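Local coordinates for uncharacterized protein AsqI (Emericella nidulans, PDB 5YY3), which catalyses, as a zinc-dependent cyclopenase, the ring contraction of 4'-methoxycyclopenin to 4'-methoxyviridicatin, with release of methyl isocyanate, in aspoquinolone biosynthesis, at residues A[213-218]-A[329-334]; A[228-231]-A[235-238]; A[241-246]-A[401-406]; A[246-251]-A[393-398]. All coordinates share one frame; numbering follows the deposited sequence.

Contact 1: residues A[213-218]-A[329-334]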
loop_
_atom_site.group_PDB
_atom_site.type_symbol
_atom_site.label_atom_id
_atom_site.label_comp_id
_atom_site.label_asym_id
_atom_site.label_seq_id
_atom_site.Cartn_x
_atom_site.Cartn_y
_atom_site.Cartn_z
ATOM N N VAL A 213 -8.997 -5.168 -39.065
ATOM C CA VAL A 213 -8.493 -6.189 -38.162
ATOM C C VAL A 213 -7.370 -5.694 -37.227
ATOM O O VAL A 213 -7.390 -5.957 -36.024
ATOM C CB VAL A 213 -7.993 -7.385 -38.981
ATOM C CG1 VAL A 213 -7.122 -8.288 -38.153
ATOM C CG2 VAL A 213 -9.183 -8.150 -39.556
ATOM N N PHE A 214 -6.390 -4.998 -37.794
ATOM C CA PHE A 214 -5.294 -4.396 -37.044
ATOM C C PHE A 214 -5.824 -3.555 -35.880
ATOM O O PHE A 214 -5.464 -3.774 -34.730
ATOM C CB PHE A 214 -4.427 -3.548 -37.996
ATOM C CG PHE A 214 -3.446 -2.643 -37.306
ATOM C CD1 PHE A 214 -2.232 -3.127 -36.857
ATOM C CD2 PHE A 214 -3.727 -1.298 -37.131
ATOM C CE1 PHE A 214 -1.323 -2.290 -36.226
ATOM C CE2 PHE A 214 -2.816 -0.460 -36.498
ATOM C CZ PHE A 214 -1.616 -0.959 -36.047
ATOM N N LEU A 215 -6.702 -2.611 -36.187
ATOM C CA LEU A 215 -7.245 -1.694 -35.195
ATOM C C LEU A 215 -8.121 -2.408 -34.162
ATOM O O LEU A 215 -8.048 -2.135 -32.959
ATOM C CB LEU A 215 -8.048 -0.605 -35.910
ATOM C CG LEU A 215 -7.753 0.856 -35.576
ATOM C CD1 LEU A 215 -6.260 1.097 -35.374
ATOM C CD2 LEU A 215 -8.303 1.752 -36.693
ATOM N N TYR A 216 -8.954 -3.326 -34.643
ATOM C CA TYR A 216 -9.872 -4.051 -33.777
ATOM C C TYR A 216 -9.173 -4.970 -32.766
ATOM O O TYR A 216 -9.513 -4.978 -31.576
ATOM C CB TYR A 216 -10.827 -4.876 -34.617
ATOM C CG TYR A 216 -11.684 -5.776 -33.779
ATOM C CD1 TYR A 216 -12.711 -5.253 -33.014
ATOM C CD2 TYR A 216 -11.453 -7.148 -33.728
ATOM C CE1 TYR A 216 -13.486 -6.054 -32.245
ATOM C CE2 TYR A 216 -12.238 -7.968 -32.955
ATOM C CZ TYR A 216 -13.264 -7.410 -32.224
ATOM O OH TYR A 216 -14.072 -8.185 -31.434
ATOM N N VAL A 217 -8.212 -5.754 -33.238
ATOM C CA VAL A 217 -7.469 -6.654 -32.370
ATOM C C VAL A 217 -6.734 -5.872 -31.287
ATOM O O VAL A 217 -6.819 -6.199 -30.097
ATOM C CB VAL A 217 -6.464 -7.488 -33.175
ATOM C CG1 VAL A 217 -5.499 -8.207 -32.256
ATOM C CG2 VAL A 217 -7.209 -8.473 -34.076
ATOM N N HIS A 218 -6.041 -4.812 -31.689
ATOM C CA HIS A 218 -5.331 -3.996 -30.723
ATOM C C HIS A 218 -6.265 -3.253 -29.770
ATOM O O HIS A 218 -5.958 -3.125 -28.587
ATOM C CB HIS A 218 -4.408 -3.019 -31.439
ATOM C CG HIS A 218 -3.197 -3.676 -32.005
ATOM N ND1 HIS A 218 -3.171 -4.220 -33.273
ATOM C CD2 HIS A 218 -1.987 -3.935 -31.456
ATOM C CE1 HIS A 218 -1.982 -4.756 -33.491
ATOM N NE2 HIS A 218 -1.244 -4.593 -32.408
ATOM N N GLY A 329 -5.268 0.779 -41.829
ATOM C CA GLY A 329 -4.347 0.457 -42.905
ATOM C C GLY A 329 -3.206 1.458 -43.047
ATOM O O GLY A 329 -2.043 1.078 -43.191
ATOM N N ILE A 330 -3.527 2.745 -43.001
ATOM C CA ILE A 330 -2.505 3.761 -43.149
ATOM C C ILE A 330 -1.546 3.770 -41.949
ATOM O O ILE A 330 -0.328 3.864 -42.129
ATOM C CB ILE A 330 -3.153 5.131 -43.370
ATOM C CG1 ILE A 330 -3.670 5.188 -44.810
ATOM C CG2 ILE A 330 -2.161 6.268 -43.069
ATOM C CD1 ILE A 330 -4.493 6.400 -45.154
ATOM N N LEU A 331 -2.085 3.644 -40.736
ATOM C CA LEU A 331 -1.267 3.507 -39.524
ATOM C C LEU A 331 -0.226 2.399 -39.672
ATOM O O LEU A 331 0.890 2.516 -39.163
ATOM C CB LEU A 331 -2.147 3.220 -38.298
ATOM C CG LEU A 331 -2.872 4.434 -37.704
ATOM C CD1 LEU A 331 -3.917 4.023 -36.670
ATOM C CD2 LEU A 331 -1.862 5.439 -37.126
ATOM N N ASP A 332 -0.592 1.336 -40.386
ATOM C CA ASP A 332 0.298 0.193 -40.555
ATOM C C ASP A 332 0.974 0.189 -41.929
ATOM O O ASP A 332 1.541 -0.829 -42.337
ATOM C CB ASP A 332 -0.480 -1.102 -40.335
ATOM C CG ASP A 332 0.420 -2.311 -40.153
ATOM O OD1 ASP A 332 1.311 -2.282 -39.268
ATOM O OD2 ASP A 332 0.232 -3.298 -40.898
ATOM N N ALA A 333 0.922 1.334 -42.622
ATOM C CA ALA A 333 1.568 1.545 -43.945
ATOM C C ALA A 333 1.235 0.479 -44.983
ATOM O O ALA A 333 2.100 0.008 -45.723
ATOM C CB ALA A 333 3.077 1.639 -43.803
ATOM N N GLN A 334 -0.029 0.113 -45.058
ATOM C CA GLN A 334 -0.458 -0.837 -46.080
ATOM C C GLN A 334 -0.918 -0.182 -47.354
ATOM O O GLN A 334 -2.004 -0.431 -47.837
ATOM C CB GLN A 334 -1.528 -1.723 -45.488
ATOM C CG GLN A 334 -0.871 -2.341 -44.339
ATOM C CD GLN A 334 -1.654 -3.423 -43.762
ATOM O OE1 GLN A 334 -2.824 -3.255 -43.398
ATOM N NE2 GLN A 334 -1.014 -4.569 -43.634
#
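The phenyl ring of Phe214 carries Asp332 on one face: CB of Asp332 stands 4.2 Å from the ring centroid and only 5° off its normal, a CH-pi contact. The carboxylate follows the ring at a tilt of 21°, stacked on it, which brings OD1 of Asp332 to 4.0 Å from CE1 of Phe214. This overlap depends on the Phe214 torsion, CG anti to the backbone N (chi1 167°). Leu331 meets the same ring obliquely through CB, 4.2 Å from CE2 of Phe214, while its CD1 lies 4.0 Å from CD1 of Leu215. No hydrogen bond crosses between the segments; both carboxylate oxygens of Asp332 are instead held from outside, OD2 by Tyr193 and OD1 by Asn357. Asp332 stands where helix 323-331 ends in a Schellman motif, with Ala333 at positive phi and Gln334 N bonded to Gly329 O at 2.9 Å. One turn beyond the ring, ND1 of His218 donates to Phe214 O at 2.8 Å, in the imidazole plane, fixing the rotation of the imidazole. His218 is a zinc ligand with His186 and His190, so the packing borders the metal site in the helical, hemocyanin-like domain of the tyrosinase family.

Contact 2: residues A[228-231]-A[235-238]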
loop_
_atom_site.group_PDB
_atom_site.type_symbol
_atom_site.label_atom_id
_atom_site.label_comp_id
_atom_site.label_asym_id
_atom_site.label_seq_id
_atom_site.Cartn_x
_atom_site.Cartn_y
_atom_site.Cartn_z
ATOM N N GLU A 228 -8.747 -5.547 -16.906
ATOM C CA GLU A 228 -7.992 -6.378 -15.972
ATOM C C GLU A 228 -7.348 -5.485 -14.918
ATOM O O GLU A 228 -7.297 -5.831 -13.729
ATOM C CB GLU A 228 -6.922 -7.193 -16.698
ATOM C CG GLU A 228 -6.318 -8.307 -15.858
ATOM C CD GLU A 228 -7.177 -9.565 -15.849
ATOM O OE1 GLU A 228 -8.303 -9.536 -16.402
ATOM O OE2 GLU A 228 -6.717 -10.593 -15.292
ATOM N N SER A 229 -6.853 -4.336 -15.366
ATOM C CA SER A 229 -6.349 -3.308 -14.468
ATOM C C SER A 229 -7.380 -2.875 -13.401
ATOM O O SER A 229 -7.058 -2.778 -12.224
ATOM C CB SER A 229 -5.897 -2.096 -15.276
ATOM O OG SER A 229 -4.936 -1.350 -14.544
ATOM N N LEU A 230 -8.616 -2.623 -13.818
ATOM C CA LEU A 230 -9.650 -2.178 -12.902
ATOM C C LEU A 230 -9.972 -3.219 -11.836
ATOM O O LEU A 230 -10.391 -2.878 -10.728
ATOM C CB LEU A 230 -10.920 -1.833 -13.674
ATOM C CG LEU A 230 -11.248 -0.351 -13.801
ATOM C CD1 LEU A 230 -9.997 0.419 -14.112
ATOM C CD2 LEU A 230 -12.285 -0.152 -14.890
ATOM N N CYS A 231 -9.785 -4.490 -12.175
ATOM C CA CYS A 231 -10.100 -5.566 -11.249
ATOM C C CYS A 231 -9.195 -5.507 -10.013
ATOM O O CYS A 231 -9.613 -5.818 -8.896
ATOM C CB CYS A 231 -9.974 -6.915 -11.956
ATOM S SG CYS A 231 -11.090 -7.101 -13.386
ATOM N N PRO A 235 -4.621 1.945 -11.906
ATOM C CA PRO A 235 -5.078 2.986 -12.828
ATOM C C PRO A 235 -5.288 2.515 -14.267
ATOM O O PRO A 235 -4.758 1.486 -14.696
ATOM C CB PRO A 235 -3.956 4.043 -12.755
ATOM C CG PRO A 235 -2.878 3.463 -11.958
ATOM C CD PRO A 235 -3.434 2.360 -11.135
ATOM N N LEU A 236 -6.093 3.272 -14.998
ATOM C CA LEU A 236 -6.244 3.049 -16.421
ATOM C C LEU A 236 -4.919 3.417 -17.095
ATOM O O LEU A 236 -4.096 4.144 -16.526
ATOM C CB LEU A 236 -7.405 3.876 -16.980
ATOM C CG LEU A 236 -8.846 3.525 -16.574
ATOM C CD1 LEU A 236 -9.822 4.601 -17.045
ATOM C CD2 LEU A 236 -9.276 2.155 -17.092
ATOM N N VAL A 237 -4.697 2.905 -18.298
ATOM C CA VAL A 237 -3.449 3.165 -19.003
ATOM C C VAL A 237 -3.384 4.576 -19.585
ATOM O O VAL A 237 -4.355 5.042 -20.196
ATOM C CB VAL A 237 -3.248 2.142 -20.123
ATOM C CG1 VAL A 237 -2.246 2.645 -21.135
ATOM C CG2 VAL A 237 -2.818 0.802 -19.531
ATOM N N ARG A 238 -2.250 5.259 -19.388
ATOM C CA ARG A 238 -1.997 6.530 -20.068
ATOM C C ARG A 238 -1.565 6.242 -21.498
ATOM O O ARG A 238 -0.519 5.647 -21.723
ATOM C CB ARG A 238 -0.932 7.359 -19.352
ATOM C CG ARG A 238 -0.862 8.824 -19.840
ATOM C CD ARG A 238 0.457 9.518 -19.427
ATOM N NE ARG A 238 0.873 9.031 -18.123
ATOM C CZ ARG A 238 2.126 8.832 -17.735
ATOM N NH1 ARG A 238 3.153 9.083 -18.535
ATOM N NH2 ARG A 238 2.343 8.378 -16.514
#
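Pro235 opens the contact through its backbone: its carbonyl O accepts a hydrogen bond from OG of Ser229, the two atoms 2.8 Å apart. The hydroxyl does not lie in the carbonyl plane but 36° above it, with a C=O...OG angle of 142°. Ser229 reaches this position because OG is anti to its own backbone N (chi1 -156°), and NE2 of His170 bonds to the same Pro235 oxygen, so that a second polar group holds the carbonyl. Next, Leu236 supplies the apolar half. Its CD2 methyl meets CD1 of Leu230 at 3.5 Å, and CG of Leu236 is 4.1 Å from that same CD1, the two side chains lying at a slant to each other. Having left helix 210-231, whose earlier part carries the zinc ligand His218, the chain folds back on the end of that helix as an extended loop with no regular structure of its own, within the hemocyanin-like domain. Another copy of the protein borders this turn, Leu230 packing on Phe267 of the second subunit. Val237 then bonds within its own chain, its N to Glu226 OE2 and its O to Lys398 NZ, and Arg238 ends the segment bridged to carboxylates of that same chain.

Contact 3: residues A[241-246]-A[401-406]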
loop_
_atom_site.group_PDB
_atom_site.type_symbol
_atom_site.label_atom_id
_atom_site.label_comp_id
_atom_site.label_asym_id
_atom_site.label_seq_id
_atom_site.Cartn_x
_atom_site.Cartn_y
_atom_site.Cartn_z
ATOM N N ASN A 241 0.023 9.220 -26.376
ATOM C CA ASN A 241 -0.477 10.245 -27.296
ATOM C C ASN A 241 0.519 11.389 -27.482
ATOM O O ASN A 241 0.597 11.985 -28.558
ATOM C CB ASN A 241 -1.821 10.793 -26.813
ATOM C CG ASN A 241 -2.980 9.829 -27.071
ATOM O OD1 ASN A 241 -2.943 9.036 -28.010
ATOM N ND2 ASN A 241 -4.005 9.884 -26.223
ATOM N N GLN A 242 1.265 11.686 -26.417
ATOM C CA GLN A 242 2.331 12.672 -26.432
ATOM C C GLN A 242 3.683 11.941 -26.542
ATOM O O GLN A 242 4.062 11.175 -25.658
ATOM C CB GLN A 242 2.255 13.559 -25.168
ATOM C CG GLN A 242 0.862 14.204 -24.932
ATOM C CD GLN A 242 0.784 15.108 -23.675
ATOM O OE1 GLN A 242 1.739 15.208 -22.888
ATOM N NE2 GLN A 242 -0.377 15.749 -23.477
ATOM N N TYR A 243 4.404 12.159 -27.633
ATOM C CA TYR A 243 5.585 11.337 -27.928
ATOM C C TYR A 243 6.834 11.754 -27.131
ATOM O O TYR A 243 7.854 11.064 -27.159
ATOM C CB TYR A 243 5.904 11.367 -29.437
ATOM C CG TYR A 243 4.840 10.767 -30.327
ATOM C CD1 TYR A 243 3.740 10.099 -29.786
ATOM C CD2 TYR A 243 4.926 10.881 -31.725
ATOM C CE1 TYR A 243 2.753 9.557 -30.607
ATOM C CE2 TYR A 243 3.944 10.341 -32.556
ATOM C CZ TYR A 243 2.866 9.676 -31.987
ATOM O OH TYR A 243 1.892 9.130 -32.789
ATOM N N ASP A 244 6.753 12.877 -26.425
ATOM C CA ASP A 244 7.823 13.296 -25.529
ATOM C C ASP A 244 7.537 12.852 -24.101
ATOM O O ASP A 244 7.964 13.486 -23.138
ATOM C CB ASP A 244 7.998 14.812 -25.583
ATOM C CG ASP A 244 6.716 15.551 -25.236
ATOM O OD1 ASP A 244 5.633 14.918 -25.298
ATOM O OD2 ASP A 244 6.784 16.764 -24.918
ATOM N N ASP A 245 6.806 11.757 -23.963
ATOM C CA ASP A 245 6.374 11.324 -22.645
ATOM C C ASP A 245 7.441 10.473 -21.957
ATOM O O ASP A 245 8.394 9.985 -22.584
ATOM C CB ASP A 245 5.063 10.545 -22.741
ATOM C CG ASP A 245 4.261 10.577 -21.455
ATOM O OD1 ASP A 245 4.792 11.090 -20.439
ATOM O OD2 ASP A 245 3.107 10.079 -21.460
ATOM N N PHE A 246 7.266 10.310 -20.651
ATOM C CA PHE A 246 8.135 9.461 -19.878
ATOM C C PHE A 246 7.470 8.118 -19.633
ATOM O O PHE A 246 6.257 8.029 -19.547
ATOM C CB PHE A 246 8.481 10.124 -18.548
ATOM C CG PHE A 246 9.343 11.355 -18.679
ATOM C CD1 PHE A 246 10.724 11.246 -18.766
ATOM C CD2 PHE A 246 8.779 12.617 -18.654
ATOM C CE1 PHE A 246 11.532 12.379 -18.868
ATOM C CE2 PHE A 246 9.579 13.759 -18.741
ATOM C CZ PHE A 246 10.955 13.637 -18.851
ATOM N N GLN A 401 -5.514 2.711 -30.389
ATOM C CA GLN A 401 -6.952 2.699 -30.116
ATOM C C GLN A 401 -7.563 4.100 -30.269
ATOM O O GLN A 401 -8.740 4.240 -30.640
ATOM C CB GLN A 401 -7.235 2.162 -28.714
ATOM C CG GLN A 401 -8.714 1.904 -28.439
ATOM C CD GLN A 401 -9.022 1.780 -26.949
ATOM O OE1 GLN A 401 -8.744 2.699 -26.164
ATOM N NE2 GLN A 401 -9.600 0.642 -26.552
ATOM N N TYR A 402 -6.765 5.132 -29.998
ATOM C CA TYR A 402 -7.247 6.516 -30.091
ATOM C C TYR A 402 -7.705 6.853 -31.514
ATOM O O TYR A 402 -8.735 7.512 -31.708
ATOM C CB TYR A 402 -6.161 7.497 -29.619
ATOM C CG TYR A 402 -6.545 8.953 -29.731
ATOM C CD1 TYR A 402 -7.751 9.411 -29.225
ATOM C CD2 TYR A 402 -5.687 9.877 -30.326
ATOM C CE1 TYR A 402 -8.121 10.745 -29.325
ATOM C CE2 TYR A 402 -6.035 11.223 -30.429
ATOM C CZ TYR A 402 -7.255 11.651 -29.927
ATOM O OH TYR A 402 -7.616 12.980 -30.013
ATOM N N TYR A 403 -6.971 6.378 -32.511
ATOM C CA TYR A 403 -7.369 6.629 -33.890
ATOM C C TYR A 403 -8.736 6.000 -34.164
ATOM O O TYR A 403 -9.606 6.613 -34.810
ATOM C CB TYR A 403 -6.316 6.098 -34.858
ATOM C CG TYR A 403 -4.994 6.827 -34.758
ATOM C CD1 TYR A 403 -4.737 7.948 -35.534
ATOM C CD2 TYR A 403 -4.013 6.406 -33.864
ATOM C CE1 TYR A 403 -3.529 8.618 -35.440
ATOM C CE2 TYR A 403 -2.811 7.071 -33.753
ATOM C CZ TYR A 403 -2.568 8.170 -34.542
ATOM O OH TYR A 403 -1.356 8.820 -34.435
ATOM N N GLY A 404 -8.930 4.791 -33.643
ATOM C CA GLY A 404 -10.228 4.134 -33.672
ATOM C C GLY A 404 -11.340 4.932 -33.016
ATOM O O GLY A 404 -12.441 5.000 -33.549
ATOM N N ARG A 405 -11.072 5.540 -31.865
ATOM C CA ARG A 405 -12.075 6.380 -31.212
ATOM C C ARG A 405 -12.457 7.586 -32.071
ATOM O O ARG A 405 -13.642 7.930 -32.166
ATOM C CB ARG A 405 -11.579 6.858 -29.846
ATOM C CG ARG A 405 -11.346 5.727 -28.860
ATOM C CD ARG A 405 -10.837 6.250 -27.520
ATOM N NE ARG A 405 -10.706 5.158 -26.562
ATOM C CZ ARG A 405 -11.668 4.806 -25.726
ATOM N NH1 ARG A 405 -12.821 5.465 -25.753
ATOM N NH2 ARG A 405 -11.493 3.793 -24.892
ATOM N N LEU A 406 -11.461 8.226 -32.686
ATOM C CA LEU A 406 -11.698 9.396 -33.531
ATOM C C LEU A 406 -12.598 9.051 -34.721
ATOM O O LEU A 406 -13.554 9.768 -35.034
ATOM C CB LEU A 406 -10.382 9.968 -34.046
ATOM C CG LEU A 406 -9.508 10.696 -33.022
ATOM C CD1 LEU A 406 -8.090 10.799 -33.545
ATOM C CD2 LEU A 406 -10.065 12.087 -32.710
#
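Tyr403 meets Tyr243 where a loop bearing a type I beta turn (Gln242 to Asp245) lies against helix 391-410 of the hemocyanin-like helical domain. Tyr403 can be followed outward. From CB the ring swings to chi1 -65°, CG anti to the carbonyl carbon. CG touches CD1 of Leu331 at 3.6 Å, so helix 323-331 packs at the base of the ring. Farther along, the ring meets His399 edge-to-face. Its tip, OH, comes within 3.7 Å of OH of Tyr243, the two phenols pointing at each other from facing segments; this spacing is too long for a hydrogen bond, and Tyr243 OH is instead bonded to NE2 of His399, while its ring makes a cation-pi contact with Arg295. Beside this pair, the side-chain amide of Asn241 lies across the Tyr402 side chain, amide and ring planes 54° apart. At the subunit interface, Asp244 forms a salt bridge with Arg405 of the second subunit, Arg405 another with Asp244 of that subunit, and Tyr402 packs on Gln242 of the same neighbour. Within helix 391-410, Arg405 grips OE1 of Gln401 side-on from one face of the amide plane, NE and NH2 of Arg405 each 3.2 Å from that oxygen.

Contact 4: residues A[246-251]-A[393-398]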
loop_
_atom_site.group_PDB
_atom_site.type_symbol
_atom_site.label_atom_id
_atom_site.label_comp_id
_atom_site.label_asym_id
_atom_site.label_seq_id
_atom_site.Cartn_x
_atom_site.Cartn_y
_atom_site.Cartn_z
ATOM N N PHE A 246 7.266 10.310 -20.651
ATOM C CA PHE A 246 8.135 9.461 -19.878
ATOM C C PHE A 246 7.470 8.118 -19.633
ATOM O O PHE A 246 6.257 8.029 -19.547
ATOM C CB PHE A 246 8.481 10.124 -18.548
ATOM C CG PHE A 246 9.343 11.355 -18.679
ATOM C CD1 PHE A 246 10.724 11.246 -18.766
ATOM C CD2 PHE A 246 8.779 12.617 -18.654
ATOM C CE1 PHE A 246 11.532 12.379 -18.868
ATOM C CE2 PHE A 246 9.579 13.759 -18.741
ATOM C CZ PHE A 246 10.955 13.637 -18.851
ATOM N N LEU A 247 8.278 7.074 -19.544
ATOM C CA LEU A 247 7.847 5.800 -19.003
ATOM C C LEU A 247 8.327 5.727 -17.552
ATOM O O LEU A 247 9.444 5.299 -17.287
ATOM C CB LEU A 247 8.423 4.654 -19.829
ATOM C CG LEU A 247 7.849 4.461 -21.235
ATOM C CD1 LEU A 247 8.831 3.713 -22.089
ATOM C CD2 LEU A 247 6.542 3.693 -21.151
ATOM N N GLU A 248 7.500 6.137 -16.601
ATOM C CA GLU A 248 8.031 6.381 -15.266
ATOM C C GLU A 248 8.342 5.135 -14.424
ATOM O O GLU A 248 9.013 5.252 -13.396
ATOM C CB GLU A 248 7.074 7.291 -14.488
ATOM C CG GLU A 248 5.699 6.720 -14.270
ATOM C CD GLU A 248 4.655 7.401 -15.138
ATOM O OE1 GLU A 248 4.880 7.491 -16.366
ATOM O OE2 GLU A 248 3.608 7.843 -14.599
ATOM N N ASN A 249 7.891 3.955 -14.843
ATOM C CA ASN A 249 8.116 2.767 -14.023
ATOM C C ASN A 249 9.266 1.858 -14.449
ATOM O O ASN A 249 9.802 1.091 -13.629
ATOM C CB ASN A 249 6.840 1.946 -13.953
ATOM C CG ASN A 249 5.807 2.611 -13.096
ATOM O OD1 ASN A 249 6.127 3.137 -12.034
ATOM N ND2 ASN A 249 4.575 2.653 -13.574
ATOM N N GLY A 250 9.655 1.915 -15.714
ATOM C CA GLY A 250 10.784 1.101 -16.127
ATOM C C GLY A 250 10.389 -0.362 -16.181
ATOM O O GLY A 250 9.393 -0.770 -15.602
ATOM N N TYR A 251 11.169 -1.168 -16.880
ATOM C CA TYR A 251 10.738 -2.520 -17.147
ATOM C C TYR A 251 11.911 -3.467 -17.189
ATOM O O TYR A 251 12.958 -3.146 -17.754
ATOM C CB TYR A 251 9.967 -2.566 -18.477
ATOM C CG TYR A 251 9.782 -3.953 -19.042
ATOM C CD1 TYR A 251 8.926 -4.856 -18.431
ATOM C CD2 TYR A 251 10.450 -4.354 -20.193
ATOM C CE1 TYR A 251 8.737 -6.116 -18.942
ATOM C CE2 TYR A 251 10.262 -5.625 -20.718
ATOM C CZ TYR A 251 9.402 -6.497 -20.081
ATOM O OH TYR A 251 9.202 -7.767 -20.561
ATOM N N PHE A 393 4.372 -1.048 -24.581
ATOM C CA PHE A 393 3.625 -1.347 -25.795
ATOM C C PHE A 393 2.123 -1.221 -25.576
ATOM O O PHE A 393 1.375 -0.945 -26.512
ATOM C CB PHE A 393 3.986 -2.729 -26.331
ATOM C CG PHE A 393 5.378 -2.791 -26.914
ATOM C CD1 PHE A 393 6.444 -3.286 -26.171
ATOM C CD2 PHE A 393 5.637 -2.274 -28.167
ATOM C CE1 PHE A 393 7.723 -3.325 -26.699
ATOM C CE2 PHE A 393 6.927 -2.296 -28.701
ATOM C CZ PHE A 393 7.962 -2.823 -27.971
ATOM N N TRP A 394 1.680 -1.404 -24.334
ATOM C CA TRP A 394 0.265 -1.254 -24.032
ATOM C C TRP A 394 -0.070 0.210 -24.117
ATOM O O TRP A 394 -1.181 0.570 -24.503
ATOM C CB TRP A 394 -0.086 -1.864 -22.660
ATOM C CG TRP A 394 -0.056 -3.353 -22.764
ATOM C CD1 TRP A 394 0.993 -4.172 -22.482
ATOM C CD2 TRP A 394 -1.095 -4.194 -23.289
ATOM N NE1 TRP A 394 0.662 -5.481 -22.756
ATOM C CE2 TRP A 394 -0.618 -5.518 -23.252
ATOM C CE3 TRP A 394 -2.391 -3.956 -23.763
ATOM C CZ2 TRP A 394 -1.389 -6.600 -23.677
ATOM C CZ3 TRP A 394 -3.154 -5.024 -24.177
ATOM C CH2 TRP A 394 -2.654 -6.336 -24.125
ATOM N N ARG A 395 0.906 1.066 -23.823
ATOM C CA ARG A 395 0.670 2.500 -23.960
ATOM C C ARG A 395 0.612 2.871 -25.451
ATOM O O ARG A 395 -0.178 3.728 -25.854
ATOM C CB ARG A 395 1.738 3.312 -23.210
ATOM C CG ARG A 395 1.783 3.005 -21.694
ATOM C CD ARG A 395 2.531 4.098 -20.897
ATOM N NE ARG A 395 2.081 5.392 -21.377
ATOM C CZ ARG A 395 2.687 6.543 -21.130
ATOM N NH1 ARG A 395 3.779 6.574 -20.362
ATOM N NH2 ARG A 395 2.189 7.663 -21.658
ATOM N N TRP A 396 1.414 2.201 -26.275
ATOM C CA TRP A 396 1.302 2.397 -27.715
ATOM C C TRP A 396 -0.017 1.810 -28.258
ATOM O O TRP A 396 -0.711 2.471 -29.042
ATOM C CB TRP A 396 2.506 1.789 -28.449
ATOM C CG TRP A 396 2.484 2.068 -29.938
ATOM C CD1 TRP A 396 2.169 1.186 -30.926
ATOM C CD2 TRP A 396 2.777 3.315 -30.591
ATOM N NE1 TRP A 396 2.247 1.802 -32.155
ATOM C CE2 TRP A 396 2.620 3.114 -31.976
ATOM C CE3 TRP A 396 3.140 4.590 -30.140
ATOM C CZ2 TRP A 396 2.823 4.125 -32.918
ATOM C CZ3 TRP A 396 3.348 5.595 -31.070
ATOM C CH2 TRP A 396 3.192 5.356 -32.447
ATOM N N TYR A 397 -0.373 0.588 -27.852
ATOM C CA TYR A 397 -1.647 -0.002 -28.299
ATOM C C TYR A 397 -2.827 0.911 -27.955
ATOM O O TYR A 397 -3.755 1.052 -28.750
ATOM C CB TYR A 397 -1.887 -1.381 -27.683
ATOM C CG TYR A 397 -0.826 -2.441 -27.944
ATOM C CD1 TYR A 397 0.014 -2.381 -29.057
ATOM C CD2 TYR A 397 -0.665 -3.503 -27.060
ATOM C CE1 TYR A 397 0.985 -3.373 -29.282
ATOM C CE2 TYR A 397 0.297 -4.488 -27.272
ATOM C CZ TYR A 397 1.118 -4.420 -28.384
ATOM O OH TYR A 397 2.067 -5.401 -28.579
ATOM N N LYS A 398 -2.802 1.553 -26.789
ATOM C CA LYS A 398 -3.924 2.436 -26.466
ATOM C C LYS A 398 -3.876 3.702 -27.329
ATOM O O LYS A 398 -4.919 4.288 -27.619
ATOM C CB LYS A 398 -3.971 2.808 -24.979
ATOM C CG LYS A 398 -5.239 3.609 -24.640
ATOM C CD LYS A 398 -5.545 3.643 -23.155
ATOM C CE LYS A 398 -6.628 4.676 -22.836
ATOM N NZ LYS A 398 -6.853 4.830 -21.352
HETATM O O HOH W 1 3.909 5.261 -18.187
#
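The guanidinium of Arg395 meets Phe246 at its edge: the carbonyl O of Phe246 lies only 11° out of the guanidinium plane and accepts from NH1 of Arg395 at 3.0 Å. The bond is bent, with an N-H...O angle of 135°, and the donor is somewhat tilted from the carbonyl plane. Leu247 and Glu248 approach the flat group obliquely. Within the helix, CD2 of Tyr397 covers one face of the Trp394 ring near its rim, and CE3 of Trp394 lies at the edge of the Tyr397 ring. CD2 of Leu247 rests 4.0 Å from CD of Arg395, the two side chains running antiparallel alongside each other. Arg395 gets there by a bend in its chain at chi3 (44°), which turns the guanidinium toward the loop. OE1 of Glu248 stands 4.2 Å from NH1 of Arg395, well out of the guanidinium plane, so any attraction is probably electrostatic only, since no N-H points at that oxygen. A water lies between them: it donates to OE1 of Glu248 at 3.0 Å, while its link to NH1 is weak.

Arg395 NE bonds to Arg238 O and NH2 forms a salt bridge with Asp245; Arg238 in turn bridges both Asp245 and Glu248, carboxylates that probably offset both positive charges. Glu248 OE2 also accepts from Leu236 N of the second subunit. In the hemocyanin-like domain, the contact fastens the loop between helices 210-231 and 288-304 to helix 391-410; Leu247 also packs on Met366 of helix 355-367, while Trp394 and Tyr397 turn to helix 210-231.

All four contacts lie in the hemocyanin-like helical domain. Helix 210-231 serves contacts 1 and 2, whose centres are 23 Å apart, and helix 391-410 serves contacts 3 and 4, 12 Å apart and sharing Phe246. Along the chain, contact 2 is nested within the loop closed by contact 1 and closes before contacts 3 and 4 open; contact 4 is nested within contact 3, and both cross contact 1. His218 touches Tyr397 and Leu331 touches Tyr403, so contact 1, beside the zinc, adjoins both. Salt bridges of Arg238 tie contact 2 to contacts 3 and 4. Contacts 2, 3 and 4 also border the second subunit, linking the zinc-bearing helix bundle to the assembly interface.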